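Local coordinates for Ribose/Galactose Isomerase (Vibrio parahaemolyticus, PDB 3ONO), which probably interconverts aldose and ketose forms of sugar phosphates, at residues A22-S27 with N128-F133; Y94-S99 with S114-K119; M4-M9 with L32-F37; A16-V21 with G40-N45. All coordinates share one frame; numbering follows the deposited sequence. Where two conformers were deposited one is given.

Contact 1: residues A22-S27 with N128-F133; sequences AGELNS and NVRYIF
Glu-24 leaves helix 18-31 aimed at helix 125-136, and its side chain is worth following outward. CB sits 4.2 Å from Val-129 CG1 and equally near the CD2 corner of the Phe-133 ring. CG lies beside the backbone N, and a bend at chi2 (-70°) turns the carboxylate along the flank of Arg-130. There OE1 takes the N-H of Arg-130 NE at 2.8 Å, an almost straight bond lying in the guanidinium plane, while OE2 offers its syn lone pair to Arg-130 NH2 at 3.0 Å. This is a side-on, two-nitrogen salt bridge, although the two flat groups are turned 40° against each other. Next to this pair, Leu-25 covers the ring of Phe-133: its CD1 stands over the middle of one face, 3.6 Å from the centroid, in a CH-pi contact, and Leu-25 CB packs against Phe-133 CE2. On the opposite face of the ring lies the carbonyl O of Val-129. Leu-25 also packs on Val-36 of strand 35-38. Segments 22-27 and 128-133, their axes 32° from parallel, are thus joined by apolar packing and by a paired ionic grip that fixes the rotation of both charged groups.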
loop_
_atom_site.group_PDB
_atom_site.type_symbol
_atom_site.label_atom_id
_atom_site.label_comp_id
_atom_site.label_asym_id
_atom_site.label_seq_id
_atom_site.Cartn_x
_atom_site.Cartn_y
_atom_site.Cartn_z
ATOM N N ALA A 22 -12.140 1.701 18.929
ATOM C CA ALA A 22 -12.742 2.701 19.803
ATOM C C ALA A 22 -11.680 3.337 20.690
ATOM O O ALA A 22 -11.683 4.552 20.923
ATOM C CB ALA A 22 -13.833 2.063 20.653
ATOM N N GLY A 23 -10.763 2.509 21.177
ATOM C CA GLY A 23 -9.631 3.004 21.954
ATOM C C GLY A 23 -8.851 4.077 21.215
ATOM O O GLY A 23 -8.610 5.165 21.748
ATOM N N GLU A 24 -8.477 3.784 19.968
ATOM C CA GLU A 24 -7.719 4.742 19.179
ATOM C C GLU A 24 -8.569 5.968 18.860
ATOM O O GLU A 24 -8.073 7.088 18.899
ATOM C CB GLU A 24 -7.180 4.106 17.893
ATOM C CG GLU A 24 -6.234 2.902 18.128
ATOM C CD GLU A 24 -4.890 3.300 18.709
ATOM O OE1 GLU A 24 -4.625 4.516 18.848
ATOM O OE2 GLU A 24 -4.095 2.387 19.030
ATOM N N LEU A 25 -9.847 5.765 18.539
ATOM C CA LEU A 25 -10.694 6.894 18.147
ATOM C C LEU A 25 -10.894 7.845 19.325
ATOM O O LEU A 25 -10.789 9.063 19.189
ATOM C CB LEU A 25 -12.055 6.428 17.584
ATOM C CG LEU A 25 -12.934 7.533 16.992
ATOM C CD1 LEU A 25 -12.206 8.234 15.833
ATOM C CD2 LEU A 25 -14.248 6.931 16.499
ATOM N N ASN A 26 -11.195 7.272 20.484
ATOM C CA ASN A 26 -11.395 8.057 21.685
ATOM C C ASN A 26 -10.126 8.816 22.043
ATOM O O ASN A 26 -10.176 10.003 22.357
ATOM C CB ASN A 26 -11.827 7.149 22.826
ATOM C CG ASN A 26 -13.318 6.923 22.832
ATOM O OD1 ASN A 26 -14.093 7.878 22.777
ATOM N ND2 ASN A 26 -13.734 5.657 22.861
ATOM N N SER A 27 -8.994 8.123 21.974
ATOM C CA SER A 27 -7.703 8.743 22.250
ATOM C C SER A 27 -7.432 9.913 21.304
ATOM O O SER A 27 -7.178 11.039 21.743
ATOM C CB SER A 27 -6.583 7.702 22.153
ATOM O OG SER A 27 -5.314 8.301 22.319
ATOM N N ASN A 128 -1.689 2.267 12.114
ATOM C CA ASN A 128 -2.300 2.850 10.925
ATOM C C ASN A 128 -3.698 3.414 11.245
ATOM O O ASN A 128 -4.059 4.499 10.783
ATOM C CB ASN A 128 -2.344 1.807 9.811
ATOM C CG ASN A 128 -2.819 2.380 8.498
ATOM O OD1 ASN A 128 -2.204 3.301 7.959
ATOM N ND2 ASN A 128 -3.907 1.821 7.961
ATOM N N VAL A 129 -4.481 2.694 12.049
ATOM C CA VAL A 129 -5.799 3.213 12.454
ATOM C C VAL A 129 -5.624 4.539 13.191
ATOM O O VAL A 129 -6.302 5.528 12.906
ATOM C CB VAL A 129 -6.516 2.227 13.384
ATOM C CG1 VAL A 129 -7.791 2.848 13.980
ATOM C CG2 VAL A 129 -6.817 0.924 12.648
ATOM N N ARG A 130 -4.701 4.562 14.156
ATOM C CA ARG A 130 -4.426 5.791 14.892
ATOM C C ARG A 130 -4.072 6.953 13.963
ATOM O O ARG A 130 -4.599 8.062 14.100
ATOM C CB ARG A 130 -3.267 5.563 15.883
ATOM C CG ARG A 130 -2.952 6.776 16.736
ATOM C CD ARG A 130 -1.739 6.493 17.665
ATOM N NE ARG A 130 -1.973 5.286 18.456
ATOM C CZ ARG A 130 -1.027 4.505 18.985
ATOM N NH1 ARG A 130 0.270 4.775 18.814
ATOM N NH2 ARG A 130 -1.388 3.427 19.676
ATOM N N TYR A 131 -3.157 6.690 13.032
ATOM C CA TYR A 131 -2.636 7.721 12.146
ATOM C C TYR A 131 -3.740 8.216 11.194
ATOM O O TYR A 131 -3.814 9.401 10.844
ATOM C CB TYR A 131 -1.471 7.169 11.337
ATOM C CG TYR A 131 -0.258 6.722 12.144
ATOM C CD1 TYR A 131 -0.156 6.974 13.513
ATOM C CD2 TYR A 131 0.790 6.041 11.526
ATOM C CE1 TYR A 131 0.984 6.561 14.232
ATOM C CE2 TYR A 131 1.902 5.639 12.225
ATOM C CZ TYR A 131 1.992 5.883 13.572
ATOM O OH TYR A 131 3.133 5.468 14.234
ATOM N N ILE A 132 -4.584 7.294 10.761
ATOM C CA ILE A 132 -5.750 7.672 9.955
ATOM C C ILE A 132 -6.624 8.658 10.723
ATOM O O ILE A 132 -7.062 9.668 10.172
ATOM C CB ILE A 132 -6.577 6.432 9.539
ATOM C CG1 ILE A 132 -5.888 5.695 8.380
ATOM C CG2 ILE A 132 -8.061 6.831 9.201
ATOM C CD1 ILE A 132 -6.454 4.268 8.143
ATOM N N PHE A 133 -6.874 8.387 12.002
ATOM C CA PHE A 133 -7.731 9.264 12.780
ATOM C C PHE A 133 -7.068 10.621 12.991
ATOM O O PHE A 133 -7.730 11.658 12.991
ATOM C CB PHE A 133 -8.109 8.625 14.124
ATOM C CG PHE A 133 -9.010 7.407 14.000
ATOM C CD1 PHE A 133 -9.801 7.213 12.873
ATOM C CD2 PHE A 133 -9.062 6.461 15.015
ATOM C CE1 PHE A 133 -10.646 6.070 12.749
ATOM C CE2 PHE A 133 -9.889 5.328 14.926
ATOM C CZ PHE A 133 -10.700 5.127 13.774
#

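Contact 2: residues Y94-S99 with S114-K119; sequences YCLEPS and SLAFAK
Leu-96 reaches Ala-116 with one branch: CD2 comes to 3.8 Å from Ala-116 CB. Its chi1 of -59° sets CG beside the backbone N, and chi2 of 179° runs CD1 straight on and leaves CD2 as the branch that turns toward strand 112-116. Cys-95 meets Leu-115 through its CB, 4.1 Å from Leu-115 CD1, and Leu-115 CG also lies 3.6 Å from Cys-95 O. The backbones pair only briefly. Cys-95 N donates to Ser-114 O at 3.0 Å, from above the carbonyl plane and well bent, after which the two segments part and a water spans the gap, donating a hydrogen bond to Cys-95 O and accepting one from Ala-116 N. Tyr-94 turns its ring away from Ser-114, and its OH bonds to Thr-76 O of the third subunit; Ser-114 OG bonds instead to Gly-77 O. Where the chain turns into helix 98-108, Glu-97 bends back on itself, OE1 capping Ser-99 N at 3.0 Å, while OE2 forms a salt bridge with Lys-119 of the third subunit. Parallel strands 92-94 and 112-116 with helix 98-108 between them form a beta-alpha-beta crossover at one edge of the alpha-beta-alpha sandwich.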
loop_
_atom_site.group_PDB
_atom_site.type_symbol
_atom_site.label_atom_id
_atom_site.label_comp_id
_atom_site.label_asym_id
_atom_site.label_seq_id
_atom_site.Cartn_x
_atom_site.Cartn_y
_atom_site.Cartn_z
ATOM N N TYR A 94 -13.336 5.496 0.984
ATOM C CA TYR A 94 -12.467 4.475 1.575
ATOM C C TYR A 94 -11.358 5.180 2.354
ATOM O O TYR A 94 -11.044 6.336 2.094
ATOM C CB TYR A 94 -11.867 3.538 0.497
ATOM C CG TYR A 94 -10.866 4.189 -0.441
ATOM C CD1 TYR A 94 -9.549 4.432 -0.027
ATOM C CD2 TYR A 94 -11.220 4.558 -1.741
ATOM C CE1 TYR A 94 -8.608 5.050 -0.876
ATOM C CE2 TYR A 94 -10.275 5.166 -2.609
ATOM C CZ TYR A 94 -8.984 5.403 -2.165
ATOM O OH TYR A 94 -8.066 6.015 -2.992
ATOM N N CYS A 95 -10.781 4.492 3.327
ATOM C CA CYS A 95 -9.647 5.073 4.018
ATOM C C CYS A 95 -8.727 3.959 4.442
ATOM O O CYS A 95 -9.044 3.232 5.375
ATOM C CB CYS A 95 -10.127 5.839 5.243
ATOM S SG CYS A 95 -8.883 6.971 5.800
ATOM N N LEU A 96 -7.595 3.831 3.753
ATOM C CA LEU A 96 -6.678 2.718 3.987
ATOM C C LEU A 96 -5.343 3.139 4.593
ATOM O O LEU A 96 -4.637 2.325 5.183
ATOM C CB LEU A 96 -6.433 1.980 2.671
ATOM C CG LEU A 96 -7.711 1.425 2.037
ATOM C CD1 LEU A 96 -7.352 0.739 0.732
ATOM C CD2 LEU A 96 -8.425 0.456 2.974
ATOM N N GLU A 97 -4.990 4.406 4.442
ATOM C CA GLU A 97 -3.706 4.905 4.961
ATOM C C GLU A 97 -3.932 6.400 5.194
ATOM O O GLU A 97 -4.876 6.972 4.648
ATOM C CB GLU A 97 -2.571 4.590 3.992
ATOM C CG GLU A 97 -2.739 5.178 2.604
ATOM C CD GLU A 97 -2.067 6.534 2.513
ATOM O OE1 GLU A 97 -1.508 6.976 3.540
ATOM O OE2 GLU A 97 -2.082 7.152 1.433
ATOM N N PRO A 98 -3.129 7.023 6.051
ATOM C CA PRO A 98 -3.408 8.389 6.516
ATOM C C PRO A 98 -3.660 9.448 5.443
ATOM O O PRO A 98 -4.536 10.292 5.636
ATOM C CB PRO A 98 -2.155 8.752 7.311
ATOM C CG PRO A 98 -1.653 7.437 7.790
ATOM C CD PRO A 98 -1.961 6.430 6.739
ATOM N N SER A 99 -2.920 9.443 4.340
ATOM C CA SER A 99 -3.151 10.513 3.366
ATOM C C SER A 99 -4.500 10.368 2.633
ATOM O O SER A 99 -4.996 11.331 2.038
ATOM C CB SER A 99 -1.988 10.649 2.377
ATOM O OG SER A 99 -2.159 9.799 1.264
ATOM N N SER A 114 -14.730 4.516 5.445
ATOM C CA SER A 114 -14.797 3.068 5.667
ATOM C C SER A 114 -13.399 2.484 5.649
ATOM O O SER A 114 -12.679 2.602 4.651
ATOM C CB SER A 114 -15.644 2.404 4.590
ATOM O OG SER A 114 -15.712 0.990 4.781
ATOM N N LEU A 115 -13.012 1.870 6.766
ATOM C CA LEU A 115 -11.676 1.298 6.905
ATOM C C LEU A 115 -11.692 -0.196 6.652
ATOM O O LEU A 115 -12.738 -0.832 6.764
ATOM C CB LEU A 115 -11.161 1.537 8.335
ATOM C CG LEU A 115 -10.589 2.929 8.641
ATOM C CD1 LEU A 115 -11.673 4.017 8.536
ATOM C CD2 LEU A 115 -9.967 2.950 10.048
ATOM N N ALA A 116 -10.517 -0.749 6.344
ATOM C CA ALA A 116 -10.353 -2.201 6.240
ATOM C C ALA A 116 -9.718 -2.688 7.532
ATOM O O ALA A 116 -8.587 -2.293 7.858
ATOM C CB ALA A 116 -9.456 -2.537 5.047
ATOM N N PHE A 117 -10.434 -3.525 8.275
ATOM C CA PHE A 117 -9.941 -3.997 9.568
ATOM C C PHE A 117 -9.334 -5.402 9.503
ATOM O O PHE A 117 -8.771 -5.864 10.496
ATOM C CB PHE A 117 -11.052 -3.974 10.624
ATOM C CG PHE A 117 -11.621 -2.603 10.873
ATOM C CD1 PHE A 117 -10.818 -1.586 11.366
ATOM C CD2 PHE A 117 -12.946 -2.330 10.602
ATOM C CE1 PHE A 117 -11.345 -0.329 11.592
ATOM C CE2 PHE A 117 -13.475 -1.065 10.835
ATOM C CZ PHE A 117 -12.651 -0.074 11.326
ATOM N N ALA A 118 -9.452 -6.083 8.361
ATOM C CA ALA A 118 -8.875 -7.429 8.227
ATOM C C ALA A 118 -7.867 -7.511 7.093
ATOM O O ALA A 118 -6.730 -7.923 7.305
ATOM C CB ALA A 118 -9.979 -8.484 8.053
ATOM N N LYS A 119 -8.274 -7.125 5.893
ATOM C CA LYS A 119 -7.368 -7.154 4.748
ATOM C C LYS A 119 -6.299 -6.067 4.915
ATOM O O LYS A 119 -6.615 -4.903 5.158
ATOM C CB LYS A 119 -8.167 -6.934 3.467
ATOM C CG LYS A 119 -7.397 -7.203 2.181
ATOM C CD LYS A 119 -6.968 -5.939 1.518
ATOM C CE LYS A 119 -6.326 -6.223 0.176
ATOM N NZ LYS A 119 -5.628 -5.011 -0.260
HETATM O O HOH W 1 -8.187 0.959 6.675
#

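Contact 3: residues M4-M9 with L32-F37; sequences MKIALM and LGHDVF
Phe-37 O accepts the shortest polar bond here, 2.7 Å from Leu-8 N, and the CA-H of Ala-7 also leans on the same oxygen. It closes a run of four backbone bonds that zip strand 5-8 to strand 35-38 in parallel: Asp-35 N to Met-4 O, Ile-6 N to Asp-35 O, and Phe-37 N to Ile-6 O precede it, all close to straight. At the start of the pairing a side chain takes over. The backbone N of Met-4, a selenomethionine, donates a hydrogen bond to His-34 ND1 at 3.0 Å, meeting the imidazole at its edge, 7° from the ring plane. The other ring nitrogen, NE2, bonds to Phe-137 O, so the histidine is tied at both nitrogens. In one of two conformers the Met-4 side chain lies beside the ring. Ile-6 CD1 presses on His-34 CB at 3.7 Å, brought there by CG1 lying beside the backbone N (chi1 -53°) and an extended chi2. On the face carrying Lys-5, Ala-7 and Phe-37, the aliphatic base of the lysine packs on the aromatic ring, with Lys-5 CB 3.8 Å from Phe-37 CE2. Since ND1 accepts from Met-4 N while NE2 is engaged with a carbonyl oxygen, His-34 is probably neutral with its proton on NE2, acting as a bridge between the strand entrance and the Phe-137 backbone.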
loop_
_atom_site.group_PDB
_atom_site.type_symbol
_atom_site.label_atom_id
_atom_site.label_comp_id
_atom_site.label_asym_id
_atom_site.label_seq_id
_atom_site.Cartn_x
_atom_site.Cartn_y
_atom_site.Cartn_z
HETATM N N MSE A 4 -16.588 18.017 15.968
HETATM C CA MSE A 4 -17.751 17.297 15.474
HETATM C C MSE A 4 -18.196 16.207 16.437
HETATM O O MSE A 4 -17.471 15.834 17.359
HETATM C CB MSE A 4 -17.437 16.677 14.111
HETATM C CG MSE A 4 -16.572 17.555 13.236
HETATM SE SE MSE A 4 -14.792 16.791 13.023
HETATM C CE MSE A 4 -15.198 15.453 11.658
ATOM N N LYS A 5 -19.401 15.699 16.210
ATOM C CA LYS A 5 -19.845 14.481 16.856
ATOM C C LYS A 5 -19.526 13.369 15.851
ATOM O O LYS A 5 -19.931 13.449 14.687
ATOM C CB LYS A 5 -21.343 14.531 17.133
ATOM C CG LYS A 5 -21.705 15.538 18.222
ATOM C CD LYS A 5 -23.207 15.482 18.546
ATOM C CE LYS A 5 -24.040 16.204 17.504
ATOM N NZ LYS A 5 -24.115 17.678 17.745
ATOM N N ILE A 6 -18.786 12.361 16.294
ATOM C CA ILE A 6 -18.360 11.267 15.420
ATOM C C ILE A 6 -18.922 9.935 15.912
ATOM O O ILE A 6 -18.732 9.576 17.076
ATOM C CB ILE A 6 -16.828 11.169 15.391
ATOM C CG1 ILE A 6 -16.207 12.529 15.045
ATOM C CG2 ILE A 6 -16.366 10.080 14.402
ATOM C CD1 ILE A 6 -14.673 12.608 15.280
ATOM N N ALA A 7 -19.597 9.196 15.039
ATOM C CA ALA A 7 -20.087 7.870 15.412
ATOM C C ALA A 7 -19.201 6.783 14.825
ATOM O O ALA A 7 -18.981 6.761 13.618
ATOM C CB ALA A 7 -21.531 7.666 14.919
ATOM N N LEU A 8 -18.708 5.883 15.673
ATOM C CA LEU A 8 -17.988 4.703 15.201
ATOM C C LEU A 8 -19.005 3.572 15.114
ATOM O O LEU A 8 -19.791 3.378 16.046
ATOM C CB LEU A 8 -16.886 4.319 16.186
ATOM C CG LEU A 8 -16.202 2.978 15.946
ATOM C CD1 LEU A 8 -15.491 3.009 14.606
ATOM C CD2 LEU A 8 -15.206 2.719 17.092
HETATM N N MSE A 9 -19.019 2.837 14.007
HETATM C CA MSE A 9 -19.976 1.733 13.892
HETATM C C MSE A 9 -19.355 0.554 13.160
HETATM O O MSE A 9 -18.929 0.679 12.010
HETATM C CB MSE A 9 -21.275 2.192 13.215
HETATM C CG MSE A 9 -21.076 2.793 11.858
HETATM SE SE MSE A 9 -22.786 3.394 11.128
HETATM C CE MSE A 9 -23.116 4.873 12.312
ATOM N N LEU A 32 -8.590 15.656 20.480
ATOM C CA LEU A 32 -8.719 16.818 19.613
ATOM C C LEU A 32 -10.018 17.594 19.856
ATOM O O LEU A 32 -10.329 18.534 19.120
ATOM C CB LEU A 32 -8.636 16.390 18.148
ATOM C CG LEU A 32 -7.272 15.941 17.660
ATOM C CD1 LEU A 32 -7.394 15.122 16.387
ATOM C CD2 LEU A 32 -6.392 17.163 17.442
ATOM N N GLY A 33 -10.782 17.194 20.873
ATOM C CA GLY A 33 -11.974 17.931 21.262
ATOM C C GLY A 33 -13.282 17.474 20.642
ATOM O O GLY A 33 -14.319 18.120 20.808
ATOM N N HIS A 34 -13.246 16.359 19.927
ATOM C CA HIS A 34 -14.455 15.831 19.305
ATOM C C HIS A 34 -15.238 14.965 20.293
ATOM O O HIS A 34 -14.682 14.474 21.278
ATOM C CB HIS A 34 -14.103 15.017 18.056
ATOM C CG HIS A 34 -13.307 15.776 17.040
ATOM N ND1 HIS A 34 -13.829 16.833 16.324
ATOM C CD2 HIS A 34 -12.035 15.615 16.600
ATOM C CE1 HIS A 34 -12.909 17.299 15.497
ATOM N NE2 HIS A 34 -11.811 16.577 15.644
ATOM N N ASP A 35 -16.520 14.758 20.000
ATOM C CA ASP A 35 -17.413 13.964 20.839
ATOM C C ASP A 35 -17.664 12.615 20.161
ATOM O O ASP A 35 -18.308 12.554 19.116
ATOM C CB ASP A 35 -18.732 14.728 21.025
ATOM C CG ASP A 35 -19.580 14.187 22.161
ATOM O OD1 ASP A 35 -19.100 13.316 22.916
ATOM O OD2 ASP A 35 -20.734 14.657 22.307
ATOM N N VAL A 36 -17.157 11.537 20.752
ATOM C CA VAL A 36 -17.157 10.238 20.088
ATOM C C VAL A 36 -18.222 9.299 20.639
ATOM O O VAL A 36 -18.365 9.164 21.855
ATOM C CB VAL A 36 -15.774 9.586 20.233
ATOM C CG1 VAL A 36 -15.754 8.178 19.644
ATOM C CG2 VAL A 36 -14.692 10.484 19.605
ATOM N N PHE A 37 -18.970 8.660 19.737
ATOM C CA PHE A 37 -20.037 7.715 20.098
ATOM C C PHE A 37 -19.741 6.375 19.442
ATOM O O PHE A 37 -19.414 6.327 18.262
ATOM C CB PHE A 37 -21.393 8.210 19.578
ATOM C CG PHE A 37 -21.769 9.563 20.087
ATOM C CD1 PHE A 37 -22.627 9.698 21.168
ATOM C CD2 PHE A 37 -21.252 10.700 19.499
ATOM C CE1 PHE A 37 -22.964 10.953 21.646
ATOM C CE2 PHE A 37 -21.588 11.952 19.963
ATOM C CZ PHE A 37 -22.436 12.081 21.047
#

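Contact 4: residues A16-V21 with G40-N45; sequences AKNAMV and GMTDEN
Ala-16 and Glu-44 meet through a water rather than by a direct polar bond, and a second water links Ala-19 to the loop 40-45. The setting is the C-terminal edge of the parallel sheet in an alpha-beta-alpha sandwich: residues 16-21 lead into helix 18-31, which follows strand 5-8, and residues 40-45 belong to the loop that leaves strand 35-38. The first water accepts from Ala-16 N at 2.9 Å and donates to Glu-44 OE2 at 3.0 Å. The glutamate gets there by keeping its chain extended beyond CG (chi2 173°), and Glu-44 CG itself passes 4.0 Å from Ala-16 N. The second water accepts from Ala-19 N in the first turn of the helix and lies 2.7 Å from Thr-42 O, to which it probably donates, though other acceptors compete for its protons; a helix N-H that lies too early to find a partner within the helix is thus answered through solvent. The CB of Asn-18 is directed at the loop. It sits 3.4 Å from Met-41 O and close to Thr-42 O as well, with CG anti to the backbone N (chi1 176°), which brings Asn-18 CG close to Met-41 O. Leu-8 of the sheet backs this side chain, and Met-41 is tied by its backbone to Met-10. Farther along the loop, the chain is held in shape by an Asx turn: Asp-43 OD1 accepts from Asn-45 N at 3.0 Å, using its anti lone pair.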
loop_
_atom_site.group_PDB
_atom_site.type_symbol
_atom_site.label_atom_id
_atom_site.label_comp_id
_atom_site.label_asym_id
_atom_site.label_seq_id
_atom_site.Cartn_x
_atom_site.Cartn_y
_atom_site.Cartn_z
ATOM N N ALA A 16 -14.638 -8.108 17.099
ATOM C CA ALA A 16 -13.580 -8.367 18.097
ATOM C C ALA A 16 -12.622 -7.199 18.167
ATOM O O ALA A 16 -11.986 -6.974 19.191
ATOM C CB ALA A 16 -12.818 -9.640 17.771
ATOM N N LYS A 17 -12.507 -6.462 17.064
ATOM C CA LYS A 17 -11.564 -5.357 16.976
ATOM C C LYS A 17 -12.136 -4.022 17.409
ATOM O O LYS A 17 -11.418 -3.012 17.402
ATOM C CB LYS A 17 -11.007 -5.246 15.555
ATOM C CG LYS A 17 -9.985 -6.321 15.256
ATOM C CD LYS A 17 -9.551 -6.373 13.795
ATOM C CE LYS A 17 -8.420 -7.389 13.643
ATOM N NZ LYS A 17 -8.062 -7.643 12.217
ATOM N N ASN A 18 -13.419 -3.997 17.774
ATOM C CA ASN A 18 -14.028 -2.727 18.154
ATOM C C ASN A 18 -13.350 -2.054 19.348
ATOM O O ASN A 18 -13.155 -0.839 19.337
ATOM C CB ASN A 18 -15.535 -2.846 18.393
ATOM C CG ASN A 18 -16.136 -1.552 18.890
ATOM O OD1 ASN A 18 -16.413 -1.390 20.089
ATOM N ND2 ASN A 18 -16.320 -0.605 17.979
ATOM N N ALA A 19 -12.987 -2.825 20.373
ATOM C CA ALA A 19 -12.322 -2.226 21.535
ATOM C C ALA A 19 -11.046 -1.478 21.132
ATOM O O ALA A 19 -10.805 -0.350 21.579
ATOM C CB ALA A 19 -12.013 -3.284 22.610
HETATM N N MSE A 20 -10.230 -2.109 20.292
HETATM C CA MSE A 20 -9.026 -1.466 19.779
HETATM C C MSE A 20 -9.382 -0.194 19.011
HETATM O O MSE A 20 -8.807 0.865 19.247
HETATM C CB MSE A 20 -8.223 -2.432 18.893
HETATM C CG MSE A 20 -6.941 -1.844 18.326
HETATM SE SE MSE A 20 -7.278 -1.075 16.553
HETATM C CE MSE A 20 -8.015 -2.668 15.698
ATOM N N VAL A 21 -10.331 -0.279 18.083
ATOM C CA VAL A 21 -10.591 0.883 17.247
ATOM C C VAL A 21 -11.192 2.027 18.063
ATOM O O VAL A 21 -10.781 3.180 17.926
ATOM C CB VAL A 21 -11.525 0.553 16.054
ATOM C CG1 VAL A 21 -11.831 1.816 15.276
ATOM C CG2 VAL A 21 -10.882 -0.485 15.154
ATOM N N GLY A 40 -22.123 1.056 16.954
ATOM C CA GLY A 40 -22.229 -0.262 16.352
ATOM C C GLY A 40 -21.869 -1.337 17.369
ATOM O O GLY A 40 -22.011 -1.126 18.574
HETATM N N MSE A 41 -21.437 -2.501 16.893
HETATM C CA MSE A 41 -21.073 -3.589 17.798
HETATM C C MSE A 41 -19.851 -3.268 18.648
HETATM O O MSE A 41 -18.885 -2.669 18.176
HETATM C CB MSE A 41 -20.853 -4.882 17.026
HETATM C CG MSE A 41 -22.144 -5.404 16.424
HETATM SE SE MSE A 41 -21.882 -7.075 15.498
HETATM C CE MSE A 41 -21.810 -8.269 17.038
ATOM N N THR A 42 -19.898 -3.669 19.914
ATOM C CA THR A 42 -18.764 -3.440 20.811
ATOM C C THR A 42 -17.911 -4.696 20.945
ATOM O O THR A 42 -16.733 -4.631 21.299
ATOM C CB THR A 42 -19.249 -3.007 22.209
ATOM O OG1 THR A 42 -20.128 -4.010 22.735
ATOM C CG2 THR A 42 -20.009 -1.678 22.130
ATOM N N ASP A 43 -18.511 -5.849 20.684
ATOM C CA ASP A 43 -17.780 -7.115 20.650
ATOM C C ASP A 43 -18.632 -8.180 19.962
ATOM O O ASP A 43 -19.771 -7.896 19.557
ATOM C CB ASP A 43 -17.359 -7.551 22.055
ATOM C CG ASP A 43 -18.524 -7.663 23.005
ATOM O OD1 ASP A 43 -19.474 -8.407 22.693
ATOM O OD2 ASP A 43 -18.490 -7.003 24.067
ATOM N N GLU A 44 -18.104 -9.396 19.825
ATOM C CA GLU A 44 -18.793 -10.410 19.013
ATOM C C GLU A 44 -20.125 -10.852 19.601
ATOM O O GLU A 44 -20.975 -11.396 18.889
ATOM C CB GLU A 44 -17.899 -11.623 18.760
ATOM C CG GLU A 44 -16.895 -11.391 17.639
ATOM C CD GLU A 44 -15.899 -12.527 17.486
ATOM O OE1 GLU A 44 -15.746 -13.317 18.444
ATOM O OE2 GLU A 44 -15.269 -12.626 16.407
ATOM N N ASN A 45 -20.311 -10.606 20.893
ATOM C CA ASN A 45 -21.540 -11.021 21.569
ATOM C C ASN A 45 -22.621 -9.945 21.627
ATOM O O ASN A 45 -23.715 -10.190 22.125
ATOM C CB ASN A 45 -21.224 -11.510 22.983
ATOM C CG ASN A 45 -20.353 -12.750 22.981
ATOM O OD1 ASN A 45 -20.636 -13.720 22.270
ATOM N ND2 ASN A 45 -19.273 -12.719 23.762
HETATM O O HOH W 2 -14.325 -10.131 15.009
HETATM O O HOH W 3 -14.236 -5.541 20.828
#

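Along the chain, contacts 3, 4 and 1 interlock, their segments alternating, because each draws on the unit strand 5-8, helix 18-31 and strand 35-38; contact 2 is nested within the loop that contact 1 closes. Contacts 1 and 4 share helix 18-31, centres about 14 Å apart, while contacts 1 and 3, centres about 11 Å apart, meet where Leu-25 packs on Leu-8 and Val-36. Contacts 2 and 3 sit in different parts of one parallel sheet, about 18 Å between centres and without touching. A probable hydrogen bond from Asn-128 ND2 to Leu-96 O joins contacts 1 and 2, and one from Lys-17 NZ to Phe-117 O joins 2 and 4, giving one connected sandwich.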